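Long-range contacts in protein Vpx (Simian immunodeficiency virus, PDB 4CC9), which recruits host SAMHD1 to the CUL4A-DDB1 E3 ligase through DCAF-1 for proteasomal degradation and takes part in nuclear import of the viral pre-integration complex: residues B[17-23]-B[110-114]; B[55-59]-B[78-82]. One frame throughout, in Å; residues are numbered along the deposited sequence.

Contact 1. Residues B[17-23]-B[110-114]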
loop_
_atom_site.group_PDB
_atom_site.type_symbol
_atom_site.label_atom_id
_atom_site.label_comp_id
_atom_site.label_asym_id
_atom_site.label_seq_id
_atom_site.Cartn_x
_atom_site.Cartn_y
_atom_site.Cartn_z
ATOM N N PRO B 17 17.266 12.624 -4.760
ATOM C CA PRO B 17 16.932 12.529 -6.186
ATOM C C PRO B 17 16.530 11.112 -6.570
ATOM O O PRO B 17 17.040 10.154 -5.982
ATOM C CB PRO B 17 18.242 12.914 -6.893
ATOM C CG PRO B 17 19.323 12.848 -5.832
ATOM C CD PRO B 17 18.652 13.072 -4.520
ATOM N N GLY B 18 15.628 10.988 -7.542
ATOM C CA GLY B 18 15.174 9.694 -8.008
ATOM C C GLY B 18 16.246 8.808 -8.612
ATOM O O GLY B 18 17.208 9.300 -9.200
ATOM N N ASN B 19 16.069 7.494 -8.496
ATOM C CA ASN B 19 17.009 6.541 -9.087
ATOM C C ASN B 19 16.468 5.787 -10.317
ATOM O O ASN B 19 17.207 5.010 -10.949
ATOM C CB ASN B 19 17.486 5.542 -8.029
ATOM C CG ASN B 19 16.373 4.609 -7.556
ATOM O OD1 ASN B 19 15.242 4.646 -8.048
ATOM N ND2 ASN B 19 16.704 3.746 -6.628
ATOM N N SER B 20 15.193 6.005 -10.651
ATOM C CA SER B 20 14.570 5.285 -11.777
ATOM C C SER B 20 15.312 5.529 -13.088
ATOM O O SER B 20 15.508 4.604 -13.893
ATOM C CB SER B 20 13.093 5.663 -11.946
ATOM O OG SER B 20 12.326 5.267 -10.825
ATOM N N GLY B 21 15.735 6.774 -13.287
ATOM C CA GLY B 21 16.478 7.147 -14.480
ATOM C C GLY B 21 17.883 6.571 -14.509
ATOM O O GLY B 21 18.554 6.660 -15.544
ATOM N N GLU B 22 18.332 5.983 -13.393
ATOM C CA GLU B 22 19.692 5.430 -13.326
ATOM C C GLU B 22 19.778 3.979 -13.837
ATOM O O GLU B 22 20.868 3.445 -14.035
ATOM C CB GLU B 22 20.283 5.553 -11.912
ATOM C CG GLU B 22 20.384 6.980 -11.384
ATOM C CD GLU B 22 21.120 7.934 -12.341
ATOM O OE1 GLU B 22 22.281 7.643 -12.706
ATOM O OE2 GLU B 22 20.543 8.980 -12.727
ATOM N N GLU B 23 18.633 3.342 -14.058
ATOM C CA GLU B 23 18.624 2.052 -14.737
ATOM C C GLU B 23 19.153 2.265 -16.172
ATOM O O GLU B 23 18.905 3.334 -16.768
ATOM C CB GLU B 23 17.201 1.483 -14.731
ATOM C CG GLU B 23 16.974 0.246 -15.597
ATOM C CD GLU B 23 15.617 -0.446 -15.340
ATOM O OE1 GLU B 23 14.566 0.120 -15.723
ATOM O OE2 GLU B 23 15.600 -1.564 -14.763
ATOM N N PRO B 110 17.780 -2.654 -6.709
ATOM C CA PRO B 110 17.511 -1.306 -7.220
ATOM C C PRO B 110 18.750 -0.724 -7.904
ATOM O O PRO B 110 19.864 -1.078 -7.523
ATOM C CB PRO B 110 17.195 -0.500 -5.945
ATOM C CG PRO B 110 17.522 -1.395 -4.777
ATOM C CD PRO B 110 18.160 -2.645 -5.287
ATOM N N PRO B 111 18.556 0.158 -8.900
ATOM C CA PRO B 111 19.691 0.824 -9.561
ATOM C C PRO B 111 20.304 1.806 -8.579
ATOM O O PRO B 111 19.608 2.186 -7.636
ATOM C CB PRO B 111 19.031 1.577 -10.727
ATOM C CG PRO B 111 17.588 1.769 -10.309
ATOM C CD PRO B 111 17.242 0.651 -9.367
ATOM N N PRO B 112 21.563 2.222 -8.796
ATOM C CA PRO B 112 22.248 3.086 -7.826
ATOM C C PRO B 112 21.684 4.509 -7.810
ATOM O O PRO B 112 21.088 4.940 -8.798
ATOM C CB PRO B 112 23.694 3.152 -8.365
ATOM C CG PRO B 112 23.770 2.175 -9.521
ATOM C CD PRO B 112 22.362 2.031 -10.021
ATOM N N PRO B 113 21.912 5.252 -6.716
ATOM C CA PRO B 113 21.570 6.678 -6.760
ATOM C C PRO B 113 22.391 7.363 -7.854
ATOM O O PRO B 113 23.478 6.891 -8.191
ATOM C CB PRO B 113 22.051 7.211 -5.402
ATOM C CG PRO B 113 22.412 6.020 -4.575
ATOM C CD PRO B 113 22.695 4.891 -5.521
ATOM N N PRO B 114 21.884 8.468 -8.403
ATOM C CA PRO B 114 22.746 9.260 -9.286
ATOM C C PRO B 114 23.853 9.892 -8.428
ATOM O O PRO B 114 23.691 9.954 -7.202
ATOM C CB PRO B 114 21.799 10.342 -9.811
ATOM C CG PRO B 114 20.798 10.528 -8.701
ATOM C CD PRO B 114 20.614 9.153 -8.080
#
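With CG anti to its carbonyl carbon, beside the backbone N, and a bend at chi2 (-53°), Glu22 lays its carboxylate against the ring of Pro114, while Asn19, with CG held between its backbone N and carbonyl carbon (chi1 68°), turns its amide toward Pro111. Both partners belong to a run of prolines, 110-114, in the conformation of a left-handed polyproline II helix. Such a helix repeats every three residues, which is why Pro111 and Pro114 face segment 17-23 while the CB atoms of Pro112 and Pro113 point away from it. Pro111 is received by a short 3-10 turn, closed by Glu22 N donating to Asn19 O at 2.9 Å; its CG lies 3.3 Å from that same Asn19 O, and its CB packs against the Glu22-Glu23 peptide. Between the two inward rings the carbonyl of Pro112 points into the turn, its O 3.3 Å from Glu22 CB. On Pro114 an apolar touch, Pro17 CB to Pro114 CG at 3.9 Å, adds to Gly18 O near its CD. Several polar groups have partners on other protein chains: Asn19 OD1 bonds to the backbone of one, where Ser20 OG also finds side-chain partners; on another, basic side chains give Glu23 OE1 a salt bridge and Glu22 OE1 a long, weak ion pair. Pro114 CB sits 3.5 Å from Glu22 OE2.

Contact 2. Residues B[55-59]-B[78-82]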
loop_
_atom_site.group_PDB
_atom_site.type_symbol
_atom_site.label_atom_id
_atom_site.label_comp_id
_atom_site.label_asym_id
_atom_site.label_seq_id
_atom_site.Cartn_x
_atom_site.Cartn_y
_atom_site.Cartn_z
ATOM N N VAL B 55 -6.472 -12.485 -21.175
ATOM C CA VAL B 55 -5.969 -11.118 -21.134
ATOM C C VAL B 55 -4.720 -10.987 -22.007
ATOM O O VAL B 55 -4.523 -9.972 -22.681
ATOM C CB VAL B 55 -5.674 -10.649 -19.694
ATOM C CG1 VAL B 55 -5.052 -9.273 -19.714
ATOM C CG2 VAL B 55 -6.962 -10.648 -18.854
ATOM N N TRP B 56 -3.891 -12.025 -22.024
ATOM C CA TRP B 56 -2.711 -12.006 -22.891
ATOM C C TRP B 56 -3.094 -11.893 -24.371
ATOM O O TRP B 56 -2.625 -10.992 -25.078
ATOM C CB TRP B 56 -1.833 -13.239 -22.668
ATOM C CG TRP B 56 -0.782 -13.351 -23.725
ATOM C CD1 TRP B 56 -0.789 -14.195 -24.809
ATOM C CD2 TRP B 56 0.423 -12.573 -23.829
ATOM N NE1 TRP B 56 0.347 -13.999 -25.564
ATOM C CE2 TRP B 56 1.104 -13.008 -24.993
ATOM C CE3 TRP B 56 1.001 -11.565 -23.041
ATOM C CZ2 TRP B 56 2.331 -12.458 -25.398
ATOM C CZ3 TRP B 56 2.221 -11.024 -23.438
ATOM C CH2 TRP B 56 2.877 -11.476 -24.606
ATOM N N ARG B 57 -3.963 -12.792 -24.827
ATOM C CA ARG B 57 -4.366 -12.821 -26.233
ATOM C C ARG B 57 -5.111 -11.564 -26.670
ATOM O O ARG B 57 -4.920 -11.083 -27.792
ATOM C CB ARG B 57 -5.243 -14.035 -26.511
ATOM C CG ARG B 57 -4.602 -15.373 -26.178
ATOM C CD ARG B 57 -5.658 -16.481 -26.272
ATOM N NE ARG B 57 -5.116 -17.603 -27.007
ATOM C CZ ARG B 57 -5.358 -17.839 -28.284
ATOM N NH1 ARG B 57 -6.181 -17.059 -28.959
ATOM N NH2 ARG B 57 -4.783 -18.870 -28.874
ATOM N N ARG B 58 -5.968 -11.027 -25.801
ATOM C CA ARG B 58 -6.694 -9.815 -26.172
ATOM C C ARG B 58 -5.770 -8.596 -26.217
ATOM O O ARG B 58 -5.856 -7.794 -27.139
ATOM C CB ARG B 58 -7.911 -9.588 -25.270
ATOM C CG ARG B 58 -8.917 -10.722 -25.374
ATOM C CD ARG B 58 -10.053 -10.578 -24.375
ATOM N NE ARG B 58 -11.032 -9.591 -24.823
ATOM C CZ ARG B 58 -11.310 -8.463 -24.178
ATOM N NH1 ARG B 58 -10.695 -8.178 -23.039
ATOM N NH2 ARG B 58 -12.213 -7.626 -24.672
ATOM N N SER B 59 -4.872 -8.483 -25.239
ATOM C CA SER B 59 -3.869 -7.427 -25.239
ATOM C C SER B 59 -3.071 -7.472 -26.532
ATOM O O SER B 59 -2.809 -6.435 -27.140
ATOM C CB SER B 59 -2.906 -7.592 -24.057
ATOM O OG SER B 59 -3.554 -7.368 -22.819
ATOM N N TYR B 78 0.326 -5.203 -20.997
ATOM C CA TYR B 78 -0.199 -6.447 -20.458
ATOM C C TYR B 78 0.248 -6.645 -18.999
ATOM O O TYR B 78 -0.559 -7.010 -18.143
ATOM C CB TYR B 78 0.224 -7.640 -21.336
ATOM C CG TYR B 78 0.059 -8.978 -20.647
ATOM C CD1 TYR B 78 -1.182 -9.600 -20.590
ATOM C CD2 TYR B 78 1.143 -9.621 -20.059
ATOM C CE1 TYR B 78 -1.344 -10.836 -19.963
ATOM C CE2 TYR B 78 0.992 -10.853 -19.432
ATOM C CZ TYR B 78 -0.259 -11.446 -19.389
ATOM O OH TYR B 78 -0.433 -12.653 -18.774
ATOM N N LEU B 79 1.531 -6.417 -18.726
ATOM C CA LEU B 79 2.065 -6.566 -17.371
ATOM C C LEU B 79 1.310 -5.678 -16.381
ATOM O O LEU B 79 0.933 -6.137 -15.298
ATOM C CB LEU B 79 3.574 -6.252 -17.336
ATOM C CG LEU B 79 4.289 -6.318 -15.985
ATOM C CD1 LEU B 79 4.185 -7.704 -15.381
ATOM C CD2 LEU B 79 5.750 -5.912 -16.111
ATOM N N CYS B 80 1.065 -4.420 -16.751
ATOM C CA CYS B 80 0.382 -3.506 -15.832
ATOM C C CYS B 80 -1.013 -4.017 -15.456
ATOM O O CYS B 80 -1.432 -3.895 -14.299
ATOM C CB CYS B 80 0.344 -2.071 -16.387
ATOM S SG CYS B 80 2.008 -1.260 -16.511
ATOM N N LEU B 81 -1.713 -4.623 -16.413
ATOM C CA LEU B 81 -3.038 -5.203 -16.134
ATOM C C LEU B 81 -2.969 -6.394 -15.179
ATOM O O LEU B 81 -3.812 -6.523 -14.285
ATOM C CB LEU B 81 -3.731 -5.637 -17.422
ATOM C CG LEU B 81 -4.248 -4.508 -18.310
ATOM C CD1 LEU B 81 -4.672 -5.065 -19.657
ATOM C CD2 LEU B 81 -5.415 -3.769 -17.629
ATOM N N ILE B 82 -1.978 -7.268 -15.368
ATOM C CA ILE B 82 -1.841 -8.425 -14.485
ATOM C C ILE B 82 -1.381 -7.997 -13.091
ATOM O O ILE B 82 -1.835 -8.574 -12.085
ATOM C CB ILE B 82 -0.898 -9.500 -15.053
ATOM C CG1 ILE B 82 -1.382 -9.934 -16.442
ATOM C CG2 ILE B 82 -0.870 -10.718 -14.139
ATOM C CD1 ILE B 82 -2.841 -10.418 -16.450
#
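Segments 55-59 and 78-82 run roughly antiparallel, their axes 10.4 Å apart at 146°, and the backbones come nearest where Ser59 CA stands 6.1 Å from Tyr78 CA. Tyr78 carries most of the contact. With CG anti to the backbone N (chi1 164°), its ring reaches across to the other helix and lies against the Trp56 backbone, Tyr78 CE1 coming to 3.4 Å from Trp56 CA. The indole then meets the phenol ring in a T-shaped (edge-to-face) stack: the six-membered ring of Trp56 turns its edge to the Tyr78 face, the planes at 87° and the centroids 4.9 Å apart. Trp56 CE3 stands over the centre of the phenol ring, 3.6 Å from Tyr78 CD2. The opposite face is backed by Ile82 CG1 from one turn further along Tyr78's own helix, offset toward the rim, so the ring is held between an aromatic edge and an aliphatic branch. This is the packing of helix 49-66 against helix 71-91 in the three-helix bundle of the Vpr/Vpx family, and helix 25-43 joins it: Tyr78 OH bonds to Asn40 OD1, and Ile82 touches Ile39. Tyr78 and Leu79 belong to what is probably a nuclear localization signal, as in related proteins. Beside the ring, Val55 CG1 touches Tyr78 CD1 and Leu81 CD1, and lies 4.1 Å from Ile82 CD1. Ser59 OG, at the ring edge and in its plane, donates to Val55 O at 2.8 Å, which satisfies the donor of this buried hydroxyl; Ser59 N bonds to the same oxygen from the opposite face of its carbonyl plane.

The two contacts lie on opposite sides of the chain's centre, their own centres 28 Å apart and their nearest atoms about 11 Å apart, so neither touches the other. Contact 1 joins the loop before helix 25-43 to the tail beyond helix 71-91, and both segments of contact 2 fall between its two ends in sequence. Its position is peripheral, 18 Å from the chain's centre against 10 Å for contact 2. The zinc ion, bound by His46, His89, Cys94 and Cys96, lies nearer contact 2: the Ile82 side chain is about 12 Å from the metal and about 9 Å from the side chains of His46 and His89. Chains of other proteins reach both contacts.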